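Local coordinates for protein putative oxidoreductase (PDB 3WJ7) that probably acts as an NAD(P)-dependent reductase of the short-chain dehydrogenase/reductase (SDR) family, built on a Rossmann fold, at residues Arg39-Val44 with Lys76-Leu81; Asn108-Ala113 with Glu119-Cys124; Asp14-Thr19 with Arg31-Arg36; Phe82-Asp87 with Glu225-Ala230. One frame throughout, in Å; residues are numbered along the deposited sequence.

All four contacts lie in the Rossmann half of the chain and share its mostly parallel sheet, in which strands 39-44, 15-18, 78-83 and 120-124 are neighbours in that order. Along the chain contact 3 closes first, contact 1 follows, and contact 2 sits inside the long loop closed by contact 4. Contacts 1 and 3 are nearest, their centres about 8 Å apart; contacts 2 and 3 are about 15 Å apart. Contacts 3 and 4 bring helices 24-35 and 220-233 onto one face of the sheet, while contact 2 puts helix 95-115 on the other. Contact 1 spans two strands with strand 15-18 between them. Together they hold part of the layered core of what is, as in relatives, a dinucleotide-binding fold.

Contact 1 (Arg39-Val44 with Lys76-Leu81); sequences RLRLLV and KGVKIL
Arg41 reaches from strand 39-44 to the backbone of Lys76, in the turn leading into strand 78-83. Both strands belong to the parallel Rossmann sheet and flank strand 15-18, so a long side chain has to bridge the central strand. From CB the chain runs out extended, with CG anti to the backbone N (chi1 180°); CB packs against Val15 CG1 of the strand between, and the side chain also touches Ala61 of strand 59-62. At the CG-CD bond it bends (chi3 -57°) and swings the guanidinium toward the turn. NE is hydrogen-bonded outside both segments. CZ stands 3.6 Å from Lys76 O. NH1 makes the bond itself: it gives a hydrogen to Lys76 O at 2.7 Å, nearly straight at 167°, with the oxygen at the edge of the guanidinium and close to its plane. The same NH1 also bonds Ala74 O, near the end of helix 71-75, and NH2 forms a salt bridge with Glu59, so the flat group is held from several directions. Carbonyls at this end of the short helix would suit a positive charge. A leucine here would probably leave Lys76 O and Ala74 O without their donor and Glu59 without its counter-charge, setting the turn freer to move. Beside the bond, the methyl CG2 of Val78 lies obliquely to the guanidinium, 3.6 Å from NH1.

Contact 2 (Asn108-Ala113 with Glu119-Cys124); sequences NLMLAA and EKIIYC
Ile121 meets Met110 and Ala113 with two different branches, and its torsions set which goes where. With chi1 -67° its CG2 is anti to the backbone N, while CG1 lies beside that N and carries CD1 off in another direction. Met110 answers by folding its chain: bends at chi2 (-49°) and chi3 curl the thioether, so that a side chain that does not set out toward the strand still brings its end there. SD comes to rest 3.7 Å from Ile121 CG2, and the methyl CE is a little farther from the same branch at 4.1 Å. One helical turn on, the CB of Ala113 points toward the strand and touches Ile121 CD1 at 3.8 Å. The small methyl lets the backbones come near, with CA atoms of Ala113 and Ile121 8.1 Å apart. The contact is wholly apolar and buried. Leu75 of helix 71-75 also packs on Ala113, and Leu174 and Ala176 adjoin Ile121. Helix 95-115 thus lies against the strand that follows it, 120-124, as the helix of the beta-alpha-beta crossover that leads from strand 78-83 in a Rossmann fold.

Contact 3 (Asp14-Thr19 with Arg31-Arg36); sequences DVTLVT and RVLEER
A purely apolar contact of strand against helix, buried within the layers of the protein, joins Thr16 and Val18 of strand 15-18 to Leu33 of helix 24-35. Being two residues apart, Thr16 and Val18 both turn their side chains to the helix, and a single methyl of Leu33 serves both. Leu33 CD1 is 4.0 Å from Thr16 CG2 and equally 4.0 Å from Val18 CG1. The valine and the leucine meet tip to tip, whereas the threonine comes to the leucine at a slant. Strand, helix and the next strand, 39-44, make up the first beta-alpha-beta unit of the Rossmann fold; the turn between strand and helix carries the glycine-rich TGxxGxxG sequence, which starts at Thr19 and in SDR relatives binds the dinucleotide. Thr16 splits its two branches: with chi1 -66° its CG2 is anti to the backbone N and goes to the leucine, and the hydroxyl OG1 beside that N is hydrogen-bonded to His38 ND1. Around the shared methyl, Leu33 also packs on Leu40 and on Phe82, whose strand lies on the far side of 15-18 from 39-44. At the C-terminal end of the helix, Arg36 forms salt bridges with Glu225 and Glu232 of helix 220-233.

Contact 4 (Phe82-Asp87 with Glu225-Ala230); sequences FHVAAD and EGHALA
Phe82 and His227 form the close part of this contact, where strand 78-83 lies beside helix 220-233. Each side chain points at the opposing segment, and they run past each other in opposite directions, so that the phenyl ring ends up beside the helix backbone. Phe82 CG is anti to the carbonyl carbon (chi1 -72°), which carries the ring out to that backbone. Its edge, not its face, does the touching: CE1 lies 3.7 Å from His227 O, with that oxygen near the ring plane, and 4.0 Å from His227 CB. The oxygen also takes a weak helical bond from Ala230 N, 3.2 Å away. Phe82 packs on Leu33 of helix 24-35 as well, and its neighbours include Ile122 of the next strand. The edge of the His227 imidazole faces Phe82, in a pocket lined further by Val29 and Val179.

Two residues on, the packing slackens. Val84 still points at the helix, but its CG2 only approaches the imidazole, obliquely and more loosely, and it also packs on Val25. Beyond it the chain leaves the helix altogether, and Asp87 is exposed. A bound mercury(II) ion lies about 5 Å from the side chain of Val84, at this looser end. A helix packed on a parallel strand whose C-terminal end opens into a loop, here poorly ordered at Ala86 and Asp87, fits the Rossmann fold, and in SDR relatives the C-terminal ends of these strands border the dinucleotide site.

Contact 1 (Arg39-Val44 with Lys76-Leu81)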
loop_
_atom_site.group_PDB
_atom_site.type_symbol
_atom_site.label_atom_id
_atom_site.label_comp_id
_atom_site.label_asym_id
_atom_site.label_seq_id
_atom_site.Cartn_x
_atom_site.Cartn_y
_atom_site.Cartn_z
ATOM N N ARG A 39 -28.085 27.326 -11.720
ATOM C CA ARG A 39 -28.236 27.418 -10.274
ATOM C C ARG A 39 -27.325 26.360 -9.656
ATOM O O ARG A 39 -27.479 25.158 -9.903
ATOM C CB ARG A 39 -29.692 27.211 -9.813
ATOM C CG ARG A 39 -30.759 27.346 -10.888
ATOM C CD ARG A 39 -32.139 27.348 -10.235
ATOM N NE ARG A 39 -33.248 27.673 -11.146
ATOM C CZ ARG A 39 -34.488 27.985 -10.754
ATOM N NH1 ARG A 39 -34.803 28.030 -9.461
ATOM N NH2 ARG A 39 -35.422 28.258 -11.658
ATOM N N LEU A 40 -26.384 26.803 -8.840
ATOM C CA LEU A 40 -25.405 25.894 -8.264
ATOM C C LEU A 40 -25.708 25.345 -6.861
ATOM O O LEU A 40 -26.246 26.027 -5.983
ATOM C CB LEU A 40 -24.031 26.538 -8.304
ATOM C CG LEU A 40 -23.396 26.863 -9.666
ATOM C CD1 LEU A 40 -22.002 27.414 -9.425
ATOM C CD2 LEU A 40 -23.284 25.660 -10.598
ATOM N N ARG A 41 -25.394 24.071 -6.682
ATOM C CA ARG A 41 -25.242 23.485 -5.362
ATOM C C ARG A 41 -23.811 22.869 -5.302
ATOM O O ARG A 41 -23.349 22.223 -6.236
ATOM C CB ARG A 41 -26.351 22.453 -5.083
ATOM C CG ARG A 41 -26.253 21.773 -3.700
ATOM C CD ARG A 41 -27.370 20.748 -3.438
ATOM N NE ARG A 41 -28.677 21.362 -3.576
ATOM C CZ ARG A 41 -29.800 20.744 -3.903
ATOM N NH1 ARG A 41 -29.828 19.438 -4.150
ATOM N NH2 ARG A 41 -30.910 21.464 -4.020
ATOM N N LEU A 42 -23.094 23.077 -4.221
ATOM C CA LEU A 42 -21.701 22.653 -4.192
ATOM C C LEU A 42 -21.565 21.601 -3.111
ATOM O O LEU A 42 -21.873 21.872 -1.975
ATOM C CB LEU A 42 -20.791 23.860 -3.929
ATOM C CG LEU A 42 -20.948 25.047 -4.909
ATOM C CD1 LEU A 42 -20.012 26.189 -4.586
ATOM C CD2 LEU A 42 -20.806 24.684 -6.378
ATOM N N LEU A 43 -21.163 20.387 -3.454
ATOM C CA LEU A 43 -20.938 19.397 -2.422
ATOM C C LEU A 43 -19.571 19.690 -1.833
ATOM O O LEU A 43 -18.617 19.916 -2.574
ATOM C CB LEU A 43 -20.984 17.979 -2.980
ATOM C CG LEU A 43 -20.860 16.846 -1.963
ATOM C CD1 LEU A 43 -22.187 16.535 -1.254
ATOM C CD2 LEU A 43 -20.308 15.586 -2.627
ATOM N N VAL A 44 -19.511 19.746 -0.507
ATOM C CA VAL A 44 -18.253 19.916 0.237
ATOM C C VAL A 44 -18.164 18.902 1.384
ATOM O O VAL A 44 -19.204 18.394 1.854
ATOM C CB VAL A 44 -18.170 21.305 0.874
ATOM C CG1 VAL A 44 -18.127 22.395 -0.195
ATOM C CG2 VAL A 44 -19.340 21.501 1.842
ATOM N N LYS A 76 -31.073 15.642 -4.474
ATOM C CA LYS A 76 -32.502 16.006 -4.617
ATOM C C LYS A 76 -32.701 17.274 -5.464
ATOM O O LYS A 76 -32.094 18.313 -5.202
ATOM C CB LYS A 76 -33.154 16.122 -3.238
ATOM C CG LYS A 76 -34.620 16.488 -3.244
ATOM C CD LYS A 76 -35.161 16.321 -1.842
ATOM C CE LYS A 76 -36.258 17.329 -1.572
ATOM N NZ LYS A 76 -36.825 17.063 -0.224
ATOM N N GLY A 77 -33.510 17.159 -6.517
ATOM C CA GLY A 77 -33.872 18.279 -7.402
ATOM C C GLY A 77 -32.799 18.653 -8.407
ATOM O O GLY A 77 -32.861 19.738 -9.019
ATOM N N VAL A 78 -31.803 17.769 -8.576
ATOM C CA VAL A 78 -30.616 18.045 -9.433
ATOM C C VAL A 78 -30.759 17.514 -10.880
ATOM O O VAL A 78 -30.965 16.343 -11.083
ATOM C CB VAL A 78 -29.320 17.474 -8.781
ATOM C CG1 VAL A 78 -28.126 17.546 -9.738
ATOM C CG2 VAL A 78 -29.024 18.165 -7.443
ATOM N N LYS A 79 -30.604 18.362 -11.881
ATOM C CA LYS A 79 -30.745 17.935 -13.262
ATOM C C LYS A 79 -29.398 17.488 -13.864
ATOM O O LYS A 79 -29.349 16.581 -14.731
ATOM C CB LYS A 79 -31.338 19.112 -14.077
ATOM C CG LYS A 79 -31.323 18.946 -15.602
ATOM C CD LYS A 79 -31.733 20.229 -16.329
ATOM C CE LYS A 79 -32.133 19.957 -17.784
ATOM N NZ LYS A 79 -31.655 21.034 -18.703
ATOM N N ILE A 80 -28.334 18.178 -13.433
ATOM C CA ILE A 80 -26.992 18.095 -14.016
ATOM C C ILE A 80 -25.914 18.011 -12.921
ATOM O O ILE A 80 -25.911 18.768 -11.922
ATOM C CB ILE A 80 -26.671 19.318 -14.890
ATOM C CG1 ILE A 80 -27.536 19.350 -16.171
ATOM C CG2 ILE A 80 -25.208 19.345 -15.288
ATOM C CD1 ILE A 80 -27.801 20.776 -16.602
ATOM N N LEU A 81 -25.008 17.073 -13.142
ATOM C CA LEU A 81 -23.936 16.794 -12.251
ATOM C C LEU A 81 -22.595 16.913 -12.991
ATOM O O LEU A 81 -22.373 16.289 -14.044
ATOM C CB LEU A 81 -24.100 15.404 -11.658
ATOM C CG LEU A 81 -22.855 14.948 -10.883
ATOM C CD1 LEU A 81 -22.615 15.824 -9.644
ATOM C CD2 LEU A 81 -22.964 13.487 -10.489
#

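Contact 2 (Asn108-Ala113 with Glu119-Cys124)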
loop_
_atom_site.group_PDB
_atom_site.type_symbol
_atom_site.label_atom_id
_atom_site.label_comp_id
_atom_site.label_asym_id
_atom_site.label_seq_id
_atom_site.Cartn_x
_atom_site.Cartn_y
_atom_site.Cartn_z
ATOM N N ASN A 108 -20.213 5.322 -6.039
ATOM C CA ASN A 108 -21.360 5.734 -5.260
ATOM C C ASN A 108 -22.042 7.003 -5.907
ATOM O O ASN A 108 -23.285 7.063 -6.102
ATOM C CB ASN A 108 -20.967 5.941 -3.787
ATOM C CG ASN A 108 -20.489 4.622 -3.090
ATOM O OD1 ASN A 108 -20.834 3.519 -3.513
ATOM N ND2 ASN A 108 -19.694 4.752 -2.021
ATOM N N LEU A 109 -21.235 8.002 -6.252
ATOM C CA LEU A 109 -21.780 9.199 -6.775
ATOM C C LEU A 109 -22.578 8.889 -8.054
ATOM O O LEU A 109 -23.744 9.325 -8.188
ATOM C CB LEU A 109 -20.689 10.223 -7.073
ATOM C CG LEU A 109 -21.266 11.538 -7.605
ATOM C CD1 LEU A 109 -22.149 12.189 -6.541
ATOM C CD2 LEU A 109 -20.143 12.481 -8.017
ATOM N N MET A 110 -21.957 8.149 -8.973
ATOM C CA MET A 110 -22.605 7.784 -10.229
ATOM C C MET A 110 -23.911 6.984 -10.038
ATOM O O MET A 110 -24.932 7.282 -10.647
ATOM C CB MET A 110 -21.634 7.034 -11.141
ATOM C CG MET A 110 -20.445 7.847 -11.649
ATOM S SD MET A 110 -20.758 9.481 -12.378
ATOM C CE MET A 110 -20.149 10.563 -11.102
ATOM N N LEU A 111 -23.878 5.963 -9.188
ATOM C CA LEU A 111 -25.072 5.211 -8.896
ATOM C C LEU A 111 -26.139 6.086 -8.224
ATOM O O LEU A 111 -27.311 5.991 -8.574
ATOM C CB LEU A 111 -24.749 4.001 -8.055
ATOM C CG LEU A 111 -23.956 2.813 -8.637
ATOM C CD1 LEU A 111 -23.794 1.717 -7.573
ATOM C CD2 LEU A 111 -24.638 2.244 -9.865
ATOM N N ALA A 112 -25.736 6.950 -7.292
ATOM C CA ALA A 112 -26.690 7.859 -6.621
ATOM C C ALA A 112 -27.373 8.829 -7.566
ATOM O O ALA A 112 -28.580 9.054 -7.442
ATOM C CB ALA A 112 -26.049 8.600 -5.445
ATOM N N ALA A 113 -26.619 9.387 -8.512
ATOM C CA ALA A 113 -27.164 10.336 -9.526
ATOM C C ALA A 113 -28.137 9.638 -10.480
ATOM O O ALA A 113 -29.109 10.233 -10.998
ATOM C CB ALA A 113 -26.045 10.954 -10.330
ATOM N N GLU A 119 -30.216 13.953 -15.123
ATOM C CA GLU A 119 -30.384 13.776 -16.566
ATOM C C GLU A 119 -29.058 13.729 -17.277
ATOM O O GLU A 119 -28.920 13.053 -18.295
ATOM C CB GLU A 119 -31.189 14.937 -17.185
ATOM C CG GLU A 119 -32.693 14.883 -16.936
ATOM C CD GLU A 119 -33.408 16.204 -17.243
ATOM O OE1 GLU A 119 -33.155 16.805 -18.322
ATOM O OE2 GLU A 119 -34.237 16.639 -16.403
ATOM N N LYS A 120 -28.110 14.521 -16.789
ATOM C CA LYS A 120 -26.801 14.569 -17.419
ATOM C C LYS A 120 -25.649 14.705 -16.418
ATOM O O LYS A 120 -25.727 15.496 -15.465
ATOM C CB LYS A 120 -26.736 15.647 -18.495
ATOM C CG LYS A 120 -25.728 15.284 -19.580
ATOM C CD LYS A 120 -25.943 16.118 -20.840
ATOM C CE LYS A 120 -26.851 15.410 -21.846
ATOM N NZ LYS A 120 -26.623 16.027 -23.167
ATOM N N ILE A 121 -24.597 13.914 -16.655
ATOM C CA ILE A 121 -23.458 13.846 -15.779
ATOM C C ILE A 121 -22.250 14.170 -16.609
ATOM O O ILE A 121 -22.052 13.618 -17.692
ATOM C CB ILE A 121 -23.341 12.433 -15.165
ATOM C CG1 ILE A 121 -24.510 12.209 -14.235
ATOM C CG2 ILE A 121 -22.053 12.273 -14.350
ATOM C CD1 ILE A 121 -24.757 10.756 -13.913
ATOM N N ILE A 122 -21.443 15.096 -16.136
ATOM C CA ILE A 122 -20.155 15.298 -16.767
ATOM C C ILE A 122 -19.087 14.860 -15.793
ATOM O O ILE A 122 -18.977 15.390 -14.660
ATOM C CB ILE A 122 -19.945 16.748 -17.112
ATOM C CG1 ILE A 122 -20.903 17.144 -18.227
ATOM C CG2 ILE A 122 -18.491 17.039 -17.531
ATOM C CD1 ILE A 122 -20.965 18.627 -18.115
ATOM N N TYR A 123 -18.311 13.873 -16.228
ATOM C CA TYR A 123 -17.304 13.305 -15.403
ATOM C C TYR A 123 -15.933 13.854 -15.769
ATOM O O TYR A 123 -15.473 13.736 -16.937
ATOM C CB TYR A 123 -17.304 11.796 -15.528
ATOM C CG TYR A 123 -16.178 11.206 -14.716
ATOM C CD1 TYR A 123 -16.080 11.460 -13.356
ATOM C CD2 TYR A 123 -15.180 10.482 -15.318
ATOM C CE1 TYR A 123 -15.046 10.951 -12.597
ATOM C CE2 TYR A 123 -14.138 9.959 -14.579
ATOM C CZ TYR A 123 -14.087 10.202 -13.221
ATOM O OH TYR A 123 -13.077 9.694 -12.503
ATOM N N CYS A 124 -15.269 14.440 -14.765
ATOM C CA CYS A 124 -13.931 14.951 -14.966
ATOM C C CYS A 124 -12.939 13.875 -14.724
ATOM O O CYS A 124 -12.823 13.358 -13.625
ATOM C CB CYS A 124 -13.645 16.148 -14.101
ATOM S SG CYS A 124 -12.219 17.108 -14.740
#

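Contact 3 (Asp14-Thr19 with Arg31-Arg36)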
loop_
_atom_site.group_PDB
_atom_site.type_symbol
_atom_site.label_atom_id
_atom_site.label_comp_id
_atom_site.label_asym_id
_atom_site.label_seq_id
_atom_site.Cartn_x
_atom_site.Cartn_y
_atom_site.Cartn_z
ATOM N N ASP A 14 -33.851 22.146 -11.604
ATOM C CA ASP A 14 -33.072 23.071 -12.410
ATOM C C ASP A 14 -31.717 23.308 -11.755
ATOM O O ASP A 14 -31.012 24.279 -12.062
ATOM C CB ASP A 14 -33.842 24.390 -12.494
ATOM C CG ASP A 14 -34.665 24.669 -11.215
ATOM O OD1 ASP A 14 -34.161 24.393 -10.091
ATOM O OD2 ASP A 14 -35.831 25.143 -11.333
ATOM N N VAL A 15 -31.352 22.418 -10.838
ATOM C CA VAL A 15 -30.105 22.582 -10.090
ATOM C C VAL A 15 -28.947 21.848 -10.770
ATOM O O VAL A 15 -29.112 20.730 -11.259
ATOM C CB VAL A 15 -30.246 22.122 -8.629
ATOM C CG1 VAL A 15 -28.938 22.321 -7.883
ATOM C CG2 VAL A 15 -31.374 22.872 -7.949
ATOM N N THR A 16 -27.802 22.530 -10.836
ATOM C CA THR A 16 -26.532 21.963 -11.242
ATOM C C THR A 16 -25.683 21.686 -9.970
ATOM O O THR A 16 -25.371 22.595 -9.192
ATOM C CB THR A 16 -25.886 22.923 -12.237
ATOM O OG1 THR A 16 -26.696 22.946 -13.400
ATOM C CG2 THR A 16 -24.492 22.491 -12.666
ATOM N N LEU A 17 -25.399 20.411 -9.715
ATOM C CA LEU A 17 -24.517 20.026 -8.590
ATOM C C LEU A 17 -23.083 19.873 -9.093
ATOM O O LEU A 17 -22.852 19.113 -10.029
ATOM C CB LEU A 17 -24.984 18.716 -7.931
ATOM C CG LEU A 17 -24.103 18.033 -6.844
ATOM C CD1 LEU A 17 -24.051 18.821 -5.536
ATOM C CD2 LEU A 17 -24.598 16.629 -6.537
ATOM N N VAL A 18 -22.125 20.591 -8.504
ATOM C CA VAL A 18 -20.710 20.322 -8.799
ATOM C C VAL A 18 -20.014 19.820 -7.567
ATOM O O VAL A 18 -20.270 20.325 -6.500
ATOM C CB VAL A 18 -19.926 21.493 -9.481
ATOM C CG1 VAL A 18 -20.759 22.738 -9.734
ATOM C CG2 VAL A 18 -18.607 21.779 -8.772
ATOM N N THR A 19 -19.189 18.787 -7.693
ATOM C CA THR A 19 -18.428 18.285 -6.550
ATOM C C THR A 19 -17.025 18.761 -6.764
ATOM O O THR A 19 -16.720 19.210 -7.862
ATOM C CB THR A 19 -18.346 16.762 -6.518
ATOM O OG1 THR A 19 -17.580 16.310 -7.645
ATOM C CG2 THR A 19 -19.735 16.154 -6.521
ATOM N N ARG A 31 -17.148 28.686 -11.448
ATOM C CA ARG A 31 -17.257 30.087 -11.885
ATOM C C ARG A 31 -17.865 30.148 -13.286
ATOM O O ARG A 31 -18.774 30.934 -13.528
ATOM C CB ARG A 31 -15.900 30.830 -11.856
ATOM C CG ARG A 31 -15.402 31.195 -10.458
ATOM C CD ARG A 31 -13.949 31.688 -10.442
ATOM N NE ARG A 31 -13.271 31.163 -9.247
ATOM C CZ ARG A 31 -12.225 30.317 -9.226
ATOM N NH1 ARG A 31 -11.624 29.902 -10.336
ATOM N NH2 ARG A 31 -11.747 29.905 -8.059
ATOM N N VAL A 32 -17.380 29.294 -14.186
ATOM C CA VAL A 32 -17.860 29.283 -15.571
ATOM C C VAL A 32 -19.376 29.003 -15.635
ATOM O O VAL A 32 -20.120 29.721 -16.288
ATOM C CB VAL A 32 -17.013 28.313 -16.444
ATOM C CG1 VAL A 32 -17.701 27.944 -17.754
ATOM C CG2 VAL A 32 -15.640 28.909 -16.717
ATOM N N LEU A 33 -19.809 27.959 -14.948
ATOM C CA LEU A 33 -21.209 27.603 -14.835
ATOM C C LEU A 33 -22.049 28.748 -14.288
ATOM O O LEU A 33 -23.175 28.991 -14.760
ATOM C CB LEU A 33 -21.370 26.378 -13.913
ATOM C CG LEU A 33 -20.717 25.139 -14.485
ATOM C CD1 LEU A 33 -20.891 23.975 -13.532
ATOM C CD2 LEU A 33 -21.250 24.818 -15.876
ATOM N N GLU A 34 -21.516 29.424 -13.275
ATOM C CA GLU A 34 -22.187 30.575 -12.697
ATOM C C GLU A 34 -22.392 31.707 -13.730
ATOM O O GLU A 34 -23.484 32.262 -13.803
ATOM C CB GLU A 34 -21.421 31.090 -11.491
ATOM C CG GLU A 34 -22.148 32.186 -10.725
ATOM C CD GLU A 34 -23.101 31.632 -9.682
ATOM O OE1 GLU A 34 -22.741 30.613 -9.025
ATOM O OE2 GLU A 34 -24.200 32.222 -9.513
ATOM N N GLU A 35 -21.357 32.029 -14.519
ATOM C CA GLU A 35 -21.423 33.116 -15.512
ATOM C C GLU A 35 -22.328 32.730 -16.673
ATOM O O GLU A 35 -22.893 33.597 -17.343
ATOM C CB GLU A 35 -20.020 33.532 -16.011
ATOM C CG GLU A 35 -19.048 33.907 -14.879
ATOM C CD GLU A 35 -17.650 34.316 -15.357
ATOM O OE1 GLU A 35 -17.541 35.271 -16.165
ATOM O OE2 GLU A 35 -16.649 33.702 -14.910
ATOM N N ARG A 36 -22.458 31.427 -16.902
ATOM C CA ARG A 36 -23.487 30.896 -17.783
ATOM C C ARG A 36 -24.915 30.804 -17.142
ATOM O O ARG A 36 -25.848 30.327 -17.784
ATOM C CB ARG A 36 -23.039 29.533 -18.332
ATOM C CG ARG A 36 -22.519 29.552 -19.773
ATOM C CD ARG A 36 -21.930 28.200 -20.038
ATOM N NE ARG A 36 -21.183 27.981 -21.276
ATOM C CZ ARG A 36 -19.964 28.450 -21.570
ATOM N NH1 ARG A 36 -19.300 29.301 -20.780
ATOM N NH2 ARG A 36 -19.404 28.070 -22.704
#

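Contact 4 (Phe82-Asp87 with Glu225-Ala230)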
loop_
_atom_site.group_PDB
_atom_site.type_symbol
_atom_site.label_atom_id
_atom_site.label_comp_id
_atom_site.label_asym_id
_atom_site.label_seq_id
_atom_site.Cartn_x
_atom_site.Cartn_y
_atom_site.Cartn_z
ATOM N N PHE A 82 -21.738 17.758 -12.419
ATOM C CA PHE A 82 -20.311 17.838 -12.724
ATOM C C PHE A 82 -19.529 17.174 -11.597
ATOM O O PHE A 82 -19.477 17.706 -10.486
ATOM C CB PHE A 82 -19.874 19.292 -12.848
ATOM C CG PHE A 82 -20.372 19.943 -14.065
ATOM C CD1 PHE A 82 -19.574 20.030 -15.190
ATOM C CD2 PHE A 82 -21.676 20.449 -14.116
ATOM C CE1 PHE A 82 -20.050 20.651 -16.366
ATOM C CE2 PHE A 82 -22.160 21.044 -15.275
ATOM C CZ PHE A 82 -21.348 21.162 -16.400
ATOM N N HIS A 83 -18.927 16.032 -11.871
ATOM C CA HIS A 83 -18.113 15.354 -10.863
ATOM C C HIS A 83 -16.677 15.740 -11.076
ATOM O O HIS A 83 -16.063 15.260 -11.995
ATOM C CB HIS A 83 -18.228 13.827 -10.968
ATOM C CG HIS A 83 -17.421 13.100 -9.932
ATOM N ND1 HIS A 83 -16.971 13.710 -8.775
ATOM C CD2 HIS A 83 -16.998 11.811 -9.867
ATOM C CE1 HIS A 83 -16.303 12.833 -8.053
ATOM N NE2 HIS A 83 -16.304 11.677 -8.696
ATOM N N VAL A 84 -16.144 16.616 -10.253
ATOM C CA VAL A 84 -14.727 16.927 -10.365
ATOM C C VAL A 84 -13.953 16.412 -9.126
ATOM O O VAL A 84 -14.378 16.619 -8.005
ATOM C CB VAL A 84 -14.491 18.436 -10.529
ATOM C CG1 VAL A 84 -13.011 18.689 -10.851
ATOM C CG2 VAL A 84 -15.424 19.031 -11.592
ATOM N N ALA A 85 -12.839 15.717 -9.329
ATOM C CA ALA A 85 -12.001 15.219 -8.205
ATOM C C ALA A 85 -11.692 16.315 -7.179
ATOM O O ALA A 85 -11.349 17.437 -7.549
ATOM C CB ALA A 85 -10.711 14.639 -8.747
ATOM N N ALA A 86 -11.837 15.997 -5.889
ATOM C CA ALA A 86 -11.616 16.976 -4.798
ATOM C C ALA A 86 -10.214 17.621 -4.887
ATOM O O ALA A 86 -10.062 18.857 -4.871
ATOM C CB ALA A 86 -11.825 16.312 -3.435
ATOM N N ASP A 87 -9.200 16.761 -4.986
ATOM C CA ASP A 87 -7.837 17.190 -5.255
ATOM C C ASP A 87 -7.364 16.706 -6.631
ATOM O O ASP A 87 -8.102 16.072 -7.398
ATOM C CB ASP A 87 -6.874 16.665 -4.185
ATOM C CG ASP A 87 -7.558 16.381 -2.878
ATOM O OD1 ASP A 87 -7.865 17.353 -2.142
ATOM O OD2 ASP A 87 -7.786 15.182 -2.585
ATOM N N GLU A 225 -13.918 25.952 -19.187
ATOM C CA GLU A 225 -14.816 26.301 -20.260
ATOM C C GLU A 225 -15.164 25.001 -20.982
ATOM O O GLU A 225 -16.345 24.732 -21.294
ATOM C CB GLU A 225 -14.130 27.336 -21.181
ATOM C CG GLU A 225 -14.758 27.547 -22.567
ATOM C CD GLU A 225 -16.167 28.187 -22.598
ATOM O OE1 GLU A 225 -16.668 28.730 -21.568
ATOM O OE2 GLU A 225 -16.770 28.150 -23.702
ATOM N N GLY A 226 -14.144 24.185 -21.228
ATOM C CA GLY A 226 -14.348 22.917 -21.922
ATOM C C GLY A 226 -15.367 22.009 -21.237
ATOM O O GLY A 226 -16.066 21.255 -21.910
ATOM N N HIS A 227 -15.474 22.076 -19.906
ATOM C CA HIS A 227 -16.526 21.338 -19.218
ATOM C C HIS A 227 -17.900 21.865 -19.641
ATOM O O HIS A 227 -18.838 21.092 -19.826
ATOM C CB HIS A 227 -16.414 21.473 -17.700
ATOM C CG HIS A 227 -15.313 20.678 -17.080
ATOM N ND1 HIS A 227 -15.551 19.632 -16.212
ATOM C CD2 HIS A 227 -13.970 20.812 -17.144
ATOM C CE1 HIS A 227 -14.400 19.130 -15.801
ATOM N NE2 HIS A 227 -13.426 19.827 -16.354
ATOM N N ALA A 228 -18.031 23.185 -19.781
ATOM C CA ALA A 228 -19.335 23.750 -20.111
ATOM C C ALA A 228 -19.736 23.307 -21.506
ATOM O O ALA A 228 -20.891 22.913 -21.750
ATOM C CB ALA A 228 -19.331 25.268 -19.971
ATOM N N LEU A 229 -18.750 23.332 -22.409
ATOM C CA LEU A 229 -18.934 22.898 -23.815
ATOM C C LEU A 229 -19.303 21.450 -23.919
ATOM O O LEU A 229 -20.013 21.079 -24.841
ATOM C CB LEU A 229 -17.652 23.131 -24.627
ATOM C CG LEU A 229 -17.255 24.609 -24.668
ATOM C CD1 LEU A 229 -15.872 24.829 -25.288
ATOM C CD2 LEU A 229 -18.372 25.379 -25.364
ATOM N N ALA A 230 -18.802 20.614 -22.998
ATOM C CA ALA A 230 -19.174 19.195 -23.034
ATOM C C ALA A 230 -20.614 18.996 -22.595
ATOM O O ALA A 230 -21.293 18.128 -23.142
ATOM C CB ALA A 230 -18.254 18.343 -22.207
#